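Local coordinates for predicted phosphatase, HAD family (Clostridium acetobutylicum, PDB 3MC1), which is probably a phosphatase of the haloacid dehalogenase (HAD) superfamily, although its substrate is not established, and holds a sodium ion, at residues Tyr150-Glu153 with Lys158-Asp161; Tyr4-Phe9 with Tyr128-Val133; Pro181-Thr186 with Lys212-Leu217; Glu92-Ser97 with Asn205-Leu210. One frame throughout, in Å; residues are numbered along the deposited sequence.

Interaction 1: Tyr150-Glu153 with Lys158-Asp161; sequences YAME and KSDD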
loop_
_atom_site.group_PDB
_atom_site.type_symbol
_atom_site.label_atom_id
_atom_site.label_comp_id
_atom_site.label_asym_id
_atom_site.label_seq_id
_atom_site.Cartn_x
_atom_site.Cartn_y
_atom_site.Cartn_z
ATOM N N TYR A 150 11.411 -6.426 -6.508
ATOM C CA TYR A 150 12.353 -6.911 -5.507
ATOM C C TYR A 150 11.723 -8.030 -4.688
ATOM O O TYR A 150 12.388 -8.995 -4.341
ATOM C CB TYR A 150 12.792 -5.773 -4.574
ATOM C CG TYR A 150 13.883 -6.167 -3.593
ATOM C CD1 TYR A 150 15.147 -6.562 -4.038
ATOM C CD2 TYR A 150 13.645 -6.164 -2.225
ATOM C CE1 TYR A 150 16.148 -6.947 -3.131
ATOM C CE2 TYR A 150 14.629 -6.547 -1.316
ATOM C CZ TYR A 150 15.877 -6.938 -1.770
ATOM O OH TYR A 150 16.839 -7.319 -0.852
ATOM N N ALA A 151 10.439 -7.899 -4.377
ATOM C CA ALA A 151 9.747 -8.927 -3.607
ATOM C C ALA A 151 9.735 -10.230 -4.412
ATOM O O ALA A 151 10.013 -11.309 -3.879
ATOM C CB ALA A 151 8.319 -8.483 -3.302
HETATM N N MSE A 152 9.409 -10.122 -5.697
HETATM C CA MSE A 152 9.373 -11.289 -6.561
HETATM C C MSE A 152 10.776 -11.893 -6.671
HETATM O O MSE A 152 10.947 -13.106 -6.547
HETATM C CB MSE A 152 8.823 -10.896 -7.930
HETATM C CG MSE A 152 7.352 -10.487 -7.870
HETATM SE SE MSE A 152 6.621 -9.977 -9.582
HETATM C CE MSE A 152 6.462 -11.745 -10.371
ATOM N N GLU A 153 11.779 -11.047 -6.880
ATOM C CA GLU A 153 13.160 -11.514 -6.962
ATOM C C GLU A 153 13.580 -12.217 -5.669
ATOM O O GLU A 153 14.197 -13.284 -5.702
ATOM C CB GLU A 153 14.103 -10.336 -7.231
ATOM C CG GLU A 153 14.006 -9.777 -8.645
ATOM C CD GLU A 153 14.897 -8.579 -8.856
ATOM O OE1 GLU A 153 15.761 -8.327 -7.993
ATOM O OE2 GLU A 153 14.737 -7.889 -9.884
ATOM N N LYS A 158 7.402 -16.096 -10.001
ATOM C CA LYS A 158 7.276 -15.881 -11.438
ATOM C C LYS A 158 5.990 -15.119 -11.729
ATOM O O LYS A 158 5.011 -15.234 -10.993
ATOM C CB LYS A 158 7.260 -17.219 -12.190
ATOM C CG LYS A 158 8.518 -18.059 -12.034
ATOM C CD LYS A 158 9.753 -17.334 -12.550
ATOM C CE LYS A 158 10.959 -18.258 -12.549
ATOM N NZ LYS A 158 11.211 -18.844 -11.203
ATOM N N SER A 159 6.001 -14.353 -12.815
ATOM C CA SER A 159 4.849 -13.558 -13.222
ATOM C C SER A 159 3.566 -14.356 -13.434
ATOM O O SER A 159 2.463 -13.828 -13.284
ATOM C CB SER A 159 5.183 -12.789 -14.501
ATOM O OG SER A 159 6.216 -11.850 -14.261
ATOM N N ASP A 160 3.703 -15.631 -13.779
ATOM C CA ASP A 160 2.535 -16.467 -14.019
ATOM C C ASP A 160 2.109 -17.226 -12.767
ATOM O O ASP A 160 1.276 -18.132 -12.831
ATOM C CB ASP A 160 2.827 -17.450 -15.160
ATOM C CG ASP A 160 3.864 -18.493 -14.787
ATOM O OD1 ASP A 160 4.702 -18.220 -13.900
ATOM O OD2 ASP A 160 3.854 -19.587 -15.394
ATOM N N ASP A 161 2.665 -16.840 -11.626
ATOM C CA ASP A 161 2.337 -17.508 -10.373
ATOM C C ASP A 161 1.930 -16.527 -9.269
ATOM O O ASP A 161 1.945 -16.869 -8.092
ATOM C CB ASP A 161 3.539 -18.339 -9.923
ATOM C CG ASP A 161 3.188 -19.330 -8.838
ATOM O OD1 ASP A 161 2.078 -19.900 -8.890
ATOM O OD2 ASP A 161 4.026 -19.551 -7.943
#
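This is a small van der Waals contact in which the selenomethionine Met-152, on helix 144-155, rests its end on the backbone of the loop leading into strand 162-166. The CA atoms of Met-152 and Lys-158 are 7.0 Å apart. The terminal methyl does the touching. Met-152 CE lies over the face of the peptide joining Lys-158 to Ser-159, 3.7 Å from Lys-158 C. It is slightly closer, at 3.6 Å, to Ser-159 N. The Met-152 chain runs straight out from the helix as far as selenium, with chi2 at 180°. It then bends at chi3, 75°, which lays the methyl down on the peptide. At the side of this peptide, Ser-159 OG comes within 3.9 Å of Met-152 CE, a van der Waals distance. That hydroxyl has its polar partner in Asn-178 O. The CB of Lys-158 points away from the helix, and its backbone makes the contact. The loop is held in a type I turn by the bond from Asp-161 N to Lys-158 O, 2.9 Å. Met-152 is buried while Lys-158 is exposed, so the contact is only partly buried. Beyond the methyl, Met-152 also packs on Asn-178 and Leu-180, in the loop before strand 182-185. Asp-161, the last residue of the turn, hydrogen-bonds to Asn-5 and Tyr-6, where strand 6-9 begins.

Interaction 2: Tyr4-Phe9 with Tyr128-Val133; sequences YNYVLF and YFDAIV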
loop_
_atom_site.group_PDB
_atom_site.type_symbol
_atom_site.label_atom_id
_atom_site.label_comp_id
_atom_site.label_asym_id
_atom_site.label_seq_id
_atom_site.Cartn_x
_atom_site.Cartn_y
_atom_site.Cartn_z
ATOM N N TYR A 4 -2.237 -20.179 -9.499
ATOM C CA TYR A 4 -1.104 -19.349 -9.119
ATOM C C TYR A 4 -0.997 -19.498 -7.598
ATOM O O TYR A 4 -2.002 -19.704 -6.913
ATOM C CB TYR A 4 -1.317 -17.892 -9.572
ATOM C CG TYR A 4 -2.522 -17.201 -8.986
ATOM C CD1 TYR A 4 -2.456 -16.596 -7.730
ATOM C CD2 TYR A 4 -3.745 -17.183 -9.665
ATOM C CE1 TYR A 4 -3.572 -15.997 -7.159
ATOM C CE2 TYR A 4 -4.871 -16.582 -9.098
ATOM C CZ TYR A 4 -4.773 -15.995 -7.842
ATOM O OH TYR A 4 -5.877 -15.411 -7.255
ATOM N N ASN A 5 0.221 -19.429 -7.076
ATOM C CA ASN A 5 0.448 -19.633 -5.649
ATOM C C ASN A 5 0.696 -18.402 -4.785
ATOM O O ASN A 5 0.634 -18.488 -3.559
ATOM C CB ASN A 5 1.630 -20.588 -5.466
ATOM C CG ASN A 5 1.353 -21.972 -6.013
ATOM O OD1 ASN A 5 0.540 -22.717 -5.465
ATOM N ND2 ASN A 5 2.022 -22.323 -7.105
ATOM N N TYR A 6 0.972 -17.266 -5.410
ATOM C CA TYR A 6 1.274 -16.065 -4.642
ATOM C C TYR A 6 0.292 -14.925 -4.807
ATOM O O TYR A 6 -0.219 -14.673 -5.898
ATOM C CB TYR A 6 2.673 -15.578 -4.998
ATOM C CG TYR A 6 3.782 -16.474 -4.506
ATOM C CD1 TYR A 6 4.412 -16.232 -3.282
ATOM C CD2 TYR A 6 4.232 -17.545 -5.280
ATOM C CE1 TYR A 6 5.473 -17.032 -2.844
ATOM C CE2 TYR A 6 5.285 -18.351 -4.853
ATOM C CZ TYR A 6 5.903 -18.087 -3.637
ATOM O OH TYR A 6 6.960 -18.869 -3.230
ATOM N N VAL A 7 0.034 -14.241 -3.698
ATOM C CA VAL A 7 -0.870 -13.109 -3.682
ATOM C C VAL A 7 -0.145 -11.956 -2.971
ATOM O O VAL A 7 0.142 -12.039 -1.774
ATOM C CB VAL A 7 -2.165 -13.436 -2.906
ATOM C CG1 VAL A 7 -3.111 -12.248 -2.971
ATOM C CG2 VAL A 7 -2.852 -14.704 -3.476
ATOM N N LEU A 8 0.179 -10.907 -3.723
ATOM C CA LEU A 8 0.837 -9.721 -3.165
ATOM C C LEU A 8 -0.229 -8.668 -2.838
ATOM O O LEU A 8 -1.173 -8.470 -3.597
ATOM C CB LEU A 8 1.853 -9.147 -4.161
ATOM C CG LEU A 8 3.245 -9.798 -4.202
ATOM C CD1 LEU A 8 3.139 -11.270 -4.602
ATOM C CD2 LEU A 8 4.146 -9.031 -5.180
ATOM N N PHE A 9 -0.068 -8.003 -1.697
ATOM C CA PHE A 9 -1.009 -6.988 -1.231
ATOM C C PHE A 9 -0.278 -5.696 -0.907
ATOM O O PHE A 9 0.850 -5.724 -0.401
ATOM C CB PHE A 9 -1.670 -7.405 0.093
ATOM C CG PHE A 9 -2.586 -8.609 0.009
ATOM C CD1 PHE A 9 -3.958 -8.446 -0.148
ATOM C CD2 PHE A 9 -2.079 -9.897 0.177
ATOM C CE1 PHE A 9 -4.820 -9.558 -0.123
ATOM C CE2 PHE A 9 -2.923 -11.008 0.201
ATOM C CZ PHE A 9 -4.295 -10.840 0.054
ATOM N N TYR A 128 0.709 -14.142 8.824
ATOM C CA TYR A 128 -0.071 -14.628 7.687
ATOM C C TYR A 128 0.772 -14.457 6.428
ATOM O O TYR A 128 0.494 -15.059 5.386
ATOM C CB TYR A 128 -1.350 -13.814 7.517
ATOM C CG TYR A 128 -2.436 -14.095 8.529
ATOM C CD1 TYR A 128 -3.031 -15.357 8.614
ATOM C CD2 TYR A 128 -2.890 -13.095 9.388
ATOM C CE1 TYR A 128 -4.052 -15.616 9.527
ATOM C CE2 TYR A 128 -3.915 -13.340 10.308
ATOM C CZ TYR A 128 -4.491 -14.604 10.370
ATOM O OH TYR A 128 -5.502 -14.843 11.262
ATOM N N PHE A 129 1.822 -13.648 6.536
ATOM C CA PHE A 129 2.665 -13.344 5.382
ATOM C C PHE A 129 4.000 -14.048 5.319
ATOM O O PHE A 129 4.664 -14.236 6.336
ATOM C CB PHE A 129 2.890 -11.825 5.319
ATOM C CG PHE A 129 1.613 -11.042 5.183
ATOM C CD1 PHE A 129 0.977 -10.939 3.941
ATOM C CD2 PHE A 129 0.989 -10.501 6.309
ATOM C CE1 PHE A 129 -0.266 -10.313 3.825
ATOM C CE2 PHE A 129 -0.253 -9.879 6.201
ATOM C CZ PHE A 129 -0.881 -9.787 4.957
ATOM N N ASP A 130 4.381 -14.428 4.102
ATOM C CA ASP A 130 5.655 -15.075 3.825
ATOM C C ASP A 130 6.751 -14.012 3.858
ATOM O O ASP A 130 7.906 -14.302 4.158
ATOM C CB ASP A 130 5.627 -15.712 2.439
ATOM C CG ASP A 130 5.031 -17.103 2.446
ATOM O OD1 ASP A 130 4.187 -17.394 3.320
ATOM O OD2 ASP A 130 5.399 -17.897 1.564
ATOM N N ALA A 131 6.386 -12.780 3.522
ATOM C CA ALA A 131 7.345 -11.685 3.539
ATOM C C ALA A 131 6.599 -10.359 3.521
ATOM O O ALA A 131 5.471 -10.279 3.044
ATOM C CB ALA A 131 8.283 -11.780 2.333
ATOM N N ILE A 132 7.232 -9.327 4.067
ATOM C CA ILE A 132 6.654 -7.989 4.100
ATOM C C ILE A 132 7.738 -7.133 3.476
ATOM O O ILE A 132 8.737 -6.816 4.112
ATOM C CB ILE A 132 6.352 -7.548 5.556
ATOM C CG1 ILE A 132 5.218 -8.414 6.115
ATOM C CG2 ILE A 132 5.967 -6.072 5.596
ATOM C CD1 ILE A 132 5.005 -8.284 7.612
ATOM N N VAL A 133 7.544 -6.781 2.211
ATOM C CA VAL A 133 8.531 -6.016 1.473
ATOM C C VAL A 133 8.091 -4.578 1.240
ATOM O O VAL A 133 7.162 -4.310 0.479
ATOM C CB VAL A 133 8.815 -6.689 0.112
ATOM C CG1 VAL A 133 10.043 -6.063 -0.537
ATOM C CG2 VAL A 133 9.013 -8.203 0.320
#
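Tyr-6 and Asp-130 lie across from each other with CA atoms 9.6 Å apart, and Phe-9 CA is 9.4 Å from Ile-132 CA, because strand 104-109 runs between the two parallel strands. The backbones therefore do not pair, and long side chains span the gap. The main contact is between two buried phenylalanines. Phe-9 CD2 reaches Phe-129 CE1 at 4.1 Å. The two side chains cross at about a right angle. Phe-9 CD2 arrives at the edge of the Phe-129 ring, near its plane, while Phe-129 CE1 meets the Phe-9 ring obliquely. This is an apolar touch, and no ring stack is formed. Phe-129 has its CG anti to the carbonyl carbon, chi1 -60°, which brings the end of the ring nearer to strand 6-9 than its CB direction alone would. One face of that ring carries Tyr-128 CB. Phe-129 also packs on Leu-105 and Val-107 of the strand between. Nearer the start of strand 6-9 the contact is looser. Asp-130 OD2 stands obliquely to the Tyr-6 ring, 4.5 Å from Tyr-6 CE1. His-104 lies next to both residues. Strand 131-135 is the outermost strand on this side of the parallel Rossmann-like sheet of the HAD fold, with 104-109 between it and 6-9. Phe-9 ends the strand that leads into a DxDx(T/V) sequence, the probable HAD signature, whose Asp-10 and Asp-12 bind the sodium ion with Asp-167; its side chain is about 9 Å from that ion.

Interaction 3: Pro181-Thr186 with Lys212-Leu217; sequences PSIGVT and KKILEL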
loop_
_atom_site.group_PDB
_atom_site.type_symbol
_atom_site.label_atom_id
_atom_site.label_comp_id
_atom_site.label_asym_id
_atom_site.label_seq_id
_atom_site.Cartn_x
_atom_site.Cartn_y
_atom_site.Cartn_z
ATOM N N PRO A 181 -1.129 -9.784 -13.082
ATOM C CA PRO A 181 -2.509 -9.318 -13.206
ATOM C C PRO A 181 -2.764 -8.595 -11.892
ATOM O O PRO A 181 -2.086 -8.863 -10.888
ATOM C CB PRO A 181 -3.305 -10.612 -13.324
ATOM C CG PRO A 181 -2.484 -11.581 -12.541
ATOM C CD PRO A 181 -1.068 -11.248 -12.952
ATOM N N SER A 182 -3.717 -7.674 -11.897
ATOM C CA SER A 182 -4.024 -6.929 -10.694
ATOM C C SER A 182 -5.514 -6.880 -10.402
ATOM O O SER A 182 -6.340 -6.862 -11.314
ATOM C CB SER A 182 -3.490 -5.501 -10.814
ATOM O OG SER A 182 -4.013 -4.849 -11.959
ATOM N N ILE A 183 -5.839 -6.904 -9.117
ATOM C CA ILE A 183 -7.210 -6.778 -8.667
ATOM C C ILE A 183 -7.215 -5.462 -7.892
ATOM O O ILE A 183 -6.497 -5.315 -6.897
ATOM C CB ILE A 183 -7.633 -7.881 -7.689
ATOM C CG1 ILE A 183 -7.527 -9.263 -8.337
ATOM C CG2 ILE A 183 -9.085 -7.623 -7.250
ATOM C CD1 ILE A 183 -7.957 -10.398 -7.401
ATOM N N GLY A 184 -7.996 -4.501 -8.365
ATOM C CA GLY A 184 -8.076 -3.231 -7.678
ATOM C C GLY A 184 -9.279 -3.265 -6.756
ATOM O O GLY A 184 -10.309 -3.850 -7.103
ATOM N N VAL A 185 -9.153 -2.677 -5.570
ATOM C CA VAL A 185 -10.274 -2.641 -4.635
ATOM C C VAL A 185 -10.705 -1.189 -4.488
ATOM O O VAL A 185 -9.865 -0.292 -4.476
ATOM C CB VAL A 185 -9.885 -3.230 -3.255
ATOM C CG1 VAL A 185 -9.298 -4.634 -3.452
ATOM C CG2 VAL A 185 -8.896 -2.316 -2.547
ATOM N N THR A 186 -12.013 -0.961 -4.385
ATOM C CA THR A 186 -12.539 0.394 -4.262
ATOM C C THR A 186 -12.917 0.808 -2.846
ATOM O O THR A 186 -13.395 1.921 -2.644
ATOM C CB THR A 186 -13.776 0.611 -5.174
ATOM O OG1 THR A 186 -14.766 -0.382 -4.877
ATOM C CG2 THR A 186 -13.383 0.520 -6.657
ATOM N N LYS A 212 -13.640 -13.773 -3.332
ATOM C CA LYS A 212 -14.216 -14.525 -4.449
ATOM C C LYS A 212 -13.373 -14.423 -5.710
ATOM O O LYS A 212 -13.097 -15.428 -6.368
ATOM C CB LYS A 212 -15.622 -14.011 -4.763
ATOM C CG LYS A 212 -16.612 -14.102 -3.613
ATOM C CD LYS A 212 -17.979 -13.585 -4.051
ATOM C CE LYS A 212 -19.008 -13.670 -2.933
ATOM N NZ LYS A 212 -19.239 -15.067 -2.493
ATOM N N LYS A 213 -12.962 -13.199 -6.034
ATOM C CA LYS A 213 -12.164 -12.930 -7.227
ATOM C C LYS A 213 -10.802 -13.609 -7.210
ATOM O O LYS A 213 -10.335 -14.091 -8.242
ATOM C CB LYS A 213 -11.969 -11.423 -7.397
ATOM C CG LYS A 213 -11.498 -11.020 -8.780
ATOM C CD LYS A 213 -12.586 -11.302 -9.808
ATOM C CE LYS A 213 -12.335 -10.583 -11.125
ATOM N NZ LYS A 213 -13.465 -10.793 -12.070
ATOM N N ILE A 214 -10.154 -13.628 -6.051
ATOM C CA ILE A 214 -8.846 -14.261 -5.953
ATOM C C ILE A 214 -8.968 -15.729 -6.330
ATOM O O ILE A 214 -8.133 -16.274 -7.050
ATOM C CB ILE A 214 -8.267 -14.154 -4.524
ATOM C CG1 ILE A 214 -7.912 -12.697 -4.217
ATOM C CG2 ILE A 214 -7.023 -15.036 -4.392
ATOM C CD1 ILE A 214 -7.377 -12.485 -2.810
ATOM N N LEU A 215 -10.023 -16.365 -5.842
ATOM C CA LEU A 215 -10.251 -17.770 -6.124
ATOM C C LEU A 215 -10.579 -18.036 -7.592
ATOM O O LEU A 215 -9.850 -18.763 -8.269
ATOM C CB LEU A 215 -11.375 -18.307 -5.230
ATOM C CG LEU A 215 -11.099 -18.334 -3.721
ATOM C CD1 LEU A 215 -12.352 -18.790 -2.977
ATOM C CD2 LEU A 215 -9.931 -19.266 -3.421
ATOM N N GLU A 216 -11.653 -17.445 -8.104
ATOM C CA GLU A 216 -11.998 -17.711 -9.491
ATOM C C GLU A 216 -10.934 -17.278 -10.483
ATOM O O GLU A 216 -11.109 -17.419 -11.687
ATOM C CB GLU A 216 -13.359 -17.110 -9.857
ATOM C CG GLU A 216 -13.597 -15.674 -9.476
ATOM C CD GLU A 216 -14.975 -15.206 -9.922
ATOM O OE1 GLU A 216 -15.208 -15.131 -11.150
ATOM O OE2 GLU A 216 -15.829 -14.926 -9.050
ATOM N N LEU A 217 -9.818 -16.768 -9.975
ATOM C CA LEU A 217 -8.714 -16.363 -10.837
ATOM C C LEU A 217 -7.766 -17.536 -11.045
ATOM O O LEU A 217 -7.188 -17.640 -12.141
ATOM C CB LEU A 217 -7.945 -15.183 -10.237
ATOM C CG LEU A 217 -8.201 -13.859 -10.956
ATOM C CD1 LEU A 217 -7.176 -12.814 -10.524
ATOM C CD2 LEU A 217 -8.105 -14.093 -12.461
#
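Ile-183, Ile-214 and Leu-217 pack strand 182-185 against helix 207-215 and the last modelled residues after it, a strand-to-helix contact of the Rossmann-like α/β fold. The CA atoms of Ile-183 and Lys-213 are 8.0 Å apart. Ile-183 bridges that gap alone from the strand. Its CG1 is anti to the carbonyl carbon and its chi2 is -179°, so the chain is extended and CD1 is the atom that meets the helix. Three side chains receive CD1 from different directions. The Ile-214 side chain crosses that of Ile-183 at about a right angle, with Ile-214 CG1 3.9 Å from Ile-183 CD1. Leu-217 comes tip to tip, placing its CD1 4.0 Å from Ile-183 CD1. As Leu-217 is the last modelled residue and its backbone N sits too close to a neighbour, its exact position is less sure. Lys-213 passes at an oblique angle and offers only methylenes. Its chain bends at chi2, 67°, and carries the ammonium end away from the strand. Lys-213 and Leu-217 also touch Tyr-202 of the edge strand 202-204. Ile-163 of the adjacent strand packs against Ile-183. Ile-214 also touches Leu-98 of helix 91-101. The contact grades from the buried isoleucines to the partly exposed lysine, where Ile-183 CD1 meets Lys-213 CG at 3.9 Å and Lys-213 CB at 4.1 Å.

Interaction 4: Glu92-Ser97 with Asn205-Leu210; sequences EALLSS and NSVDEL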
loop_
_atom_site.group_PDB
_atom_site.type_symbol
_atom_site.label_atom_id
_atom_site.label_comp_id
_atom_site.label_asym_id
_atom_site.label_seq_id
_atom_site.Cartn_x
_atom_site.Cartn_y
_atom_site.Cartn_z
ATOM N N GLU A 92 -8.603 -9.962 8.125
ATOM C CA GLU A 92 -7.960 -11.109 8.750
ATOM C C GLU A 92 -8.647 -12.413 8.328
ATOM O O GLU A 92 -7.979 -13.417 8.085
ATOM C CB GLU A 92 -7.953 -10.983 10.275
ATOM C CG GLU A 92 -7.412 -12.219 10.963
ATOM C CD GLU A 92 -6.988 -11.954 12.397
ATOM O OE1 GLU A 92 -7.482 -10.978 13.003
ATOM O OE2 GLU A 92 -6.174 -12.737 12.923
ATOM N N ALA A 93 -9.975 -12.392 8.243
ATOM C CA ALA A 93 -10.729 -13.573 7.816
ATOM C C ALA A 93 -10.237 -13.976 6.414
ATOM O O ALA A 93 -10.003 -15.153 6.132
ATOM C CB ALA A 93 -12.203 -13.251 7.781
ATOM N N LEU A 94 -10.065 -12.981 5.550
ATOM C CA LEU A 94 -9.579 -13.204 4.188
ATOM C C LEU A 94 -8.208 -13.878 4.193
ATOM O O LEU A 94 -8.016 -14.916 3.550
ATOM C CB LEU A 94 -9.490 -11.868 3.426
ATOM C CG LEU A 94 -8.824 -11.938 2.038
ATOM C CD1 LEU A 94 -9.658 -12.820 1.105
ATOM C CD2 LEU A 94 -8.676 -10.549 1.455
ATOM N N LEU A 95 -7.261 -13.285 4.922
ATOM C CA LEU A 95 -5.902 -13.814 5.016
ATOM C C LEU A 95 -5.880 -15.247 5.521
ATOM O O LEU A 95 -5.142 -16.083 4.995
ATOM C CB LEU A 95 -5.062 -12.946 5.951
ATOM C CG LEU A 95 -4.915 -11.478 5.546
ATOM C CD1 LEU A 95 -4.116 -10.718 6.613
ATOM C CD2 LEU A 95 -4.212 -11.407 4.204
ATOM N N SER A 96 -6.670 -15.522 6.556
ATOM C CA SER A 96 -6.719 -16.871 7.114
ATOM C C SER A 96 -7.221 -17.840 6.041
ATOM O O SER A 96 -6.582 -18.854 5.771
ATOM C CB SER A 96 -7.653 -16.918 8.326
ATOM O OG SER A 96 -7.606 -18.190 8.954
ATOM N N SER A 97 -8.358 -17.511 5.430
ATOM C CA SER A 97 -8.948 -18.352 4.387
ATOM C C SER A 97 -7.958 -18.642 3.256
ATOM O O SER A 97 -7.829 -19.785 2.809
ATOM C CB SER A 97 -10.202 -17.684 3.818
ATOM O OG SER A 97 -10.800 -18.486 2.804
ATOM N N ASN A 205 -15.429 -4.168 -4.975
ATOM C CA ASN A 205 -15.830 -3.121 -4.036
ATOM C C ASN A 205 -15.851 -3.519 -2.559
ATOM O O ASN A 205 -16.186 -2.699 -1.703
ATOM C CB ASN A 205 -17.199 -2.584 -4.441
ATOM C CG ASN A 205 -18.228 -3.681 -4.570
ATOM O OD1 ASN A 205 -18.569 -4.350 -3.592
ATOM N ND2 ASN A 205 -18.726 -3.886 -5.787
ATOM N N SER A 206 -15.496 -4.760 -2.252
ATOM C CA SER A 206 -15.484 -5.214 -0.865
ATOM C C SER A 206 -14.471 -6.332 -0.674
ATOM O O SER A 206 -14.021 -6.944 -1.643
ATOM C CB SER A 206 -16.861 -5.737 -0.455
ATOM O OG SER A 206 -17.115 -6.980 -1.086
ATOM N N VAL A 207 -14.127 -6.606 0.582
ATOM C CA VAL A 207 -13.177 -7.659 0.910
ATOM C C VAL A 207 -13.743 -9.023 0.523
ATOM O O VAL A 207 -13.002 -9.913 0.110
ATOM C CB VAL A 207 -12.832 -7.656 2.429
ATOM C CG1 VAL A 207 -11.922 -8.829 2.770
ATOM C CG2 VAL A 207 -12.157 -6.349 2.806
ATOM N N ASP A 208 -15.053 -9.192 0.657
ATOM C CA ASP A 208 -15.655 -10.470 0.295
ATOM C C ASP A 208 -15.571 -10.669 -1.212
ATOM O O ASP A 208 -15.316 -11.776 -1.689
ATOM C CB ASP A 208 -17.114 -10.542 0.740
ATOM C CG ASP A 208 -17.709 -11.926 0.533
ATOM O OD1 ASP A 208 -17.136 -12.900 1.067
ATOM O OD2 ASP A 208 -18.740 -12.040 -0.162
ATOM N N GLU A 209 -15.795 -9.592 -1.959
ATOM C CA GLU A 209 -15.715 -9.643 -3.417
ATOM C C GLU A 209 -14.278 -9.970 -3.808
ATOM O O GLU A 209 -14.030 -10.653 -4.802
ATOM C CB GLU A 209 -16.091 -8.290 -4.021
ATOM C CG GLU A 209 -17.559 -7.922 -3.929
ATOM C CD GLU A 209 -18.376 -8.494 -5.070
ATOM O OE1 GLU A 209 -19.224 -7.749 -5.608
ATOM O OE2 GLU A 209 -18.177 -9.679 -5.427
ATOM N N LEU A 210 -13.338 -9.447 -3.021
ATOM C CA LEU A 210 -11.916 -9.665 -3.249
ATOM C C LEU A 210 -11.616 -11.149 -3.059
ATOM O O LEU A 210 -10.924 -11.762 -3.865
ATOM C CB LEU A 210 -11.104 -8.818 -2.256
ATOM C CG LEU A 210 -9.579 -8.929 -2.254
ATOM C CD1 LEU A 210 -9.014 -8.659 -3.647
ATOM C CD2 LEU A 210 -9.019 -7.936 -1.242
#
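Leu-94 of helix 91-101 points at helix 207-215 and meets Val-207 and Leu-210 there. The CA atoms of Leu-94 and Val-207 are 7.4 Å apart. Contact begins at the first side-chain atom: Leu-94 CB is 3.9 Å from Val-207 CG1. The next carbon, CG, is anti to the backbone N, chi1 173°, and carries the branch onward across the gap. From there CD2 does most of the work. It lies 3.9 Å from Val-207 CG1, so this one valine methyl touches both the root and the tip of the leucine. On its other contact Leu-94 CD2 meets Leu-210 CD2 at 3.8 Å and Leu-210 CG at 4.1 Å. The leucine chains cross at about a right angle, whereas Val-207 runs obliquely past Leu-94. Both helices pack on the same side of the parallel sheet of this HAD-type Rossmann-like fold, far apart in sequence but adjacent in space. Leu-210 also touches Ile-183, Val-185 and Val-204 of the sheet, so it lies between Leu-94 and the strands. Val-207 is at the helix start. The N-cap is Ser-206, whose OG accepts from Glu-209 N at 3.1 Å with an N-H...O angle of 158°. Leu-210 N bonds to Ser-206 O at 2.9 Å in the first turn. One turn further along helix 91-101, Ser-97 OG is hydrogen-bonded to His-211 NE2, a polar link between the same two helices.

Overall arrangement
Interaction 4 is the most buried contact. Interactions 1, 2 and 3 each join buried residues to more exposed ones. Interactions 3 and 4 share helix 207-215 and meet at Leu-210. Both are aliphatic, but one packs helix on strand and the other helix on helix. Interaction 2 is mainly aromatic and reaches across strand 104-109. It touches interaction 4 through Phe-129 on Leu-95 and a bond from Tyr-128 to Glu-92, and interaction 3 through Tyr-4, which packs on Leu-217. Interaction 1 sets a methyl on a peptide just before strand 162-166, near where strand 6-9 begins. It joins interaction 2 through Asp-161, and stands well away from interaction 4, about 22 Å between centres.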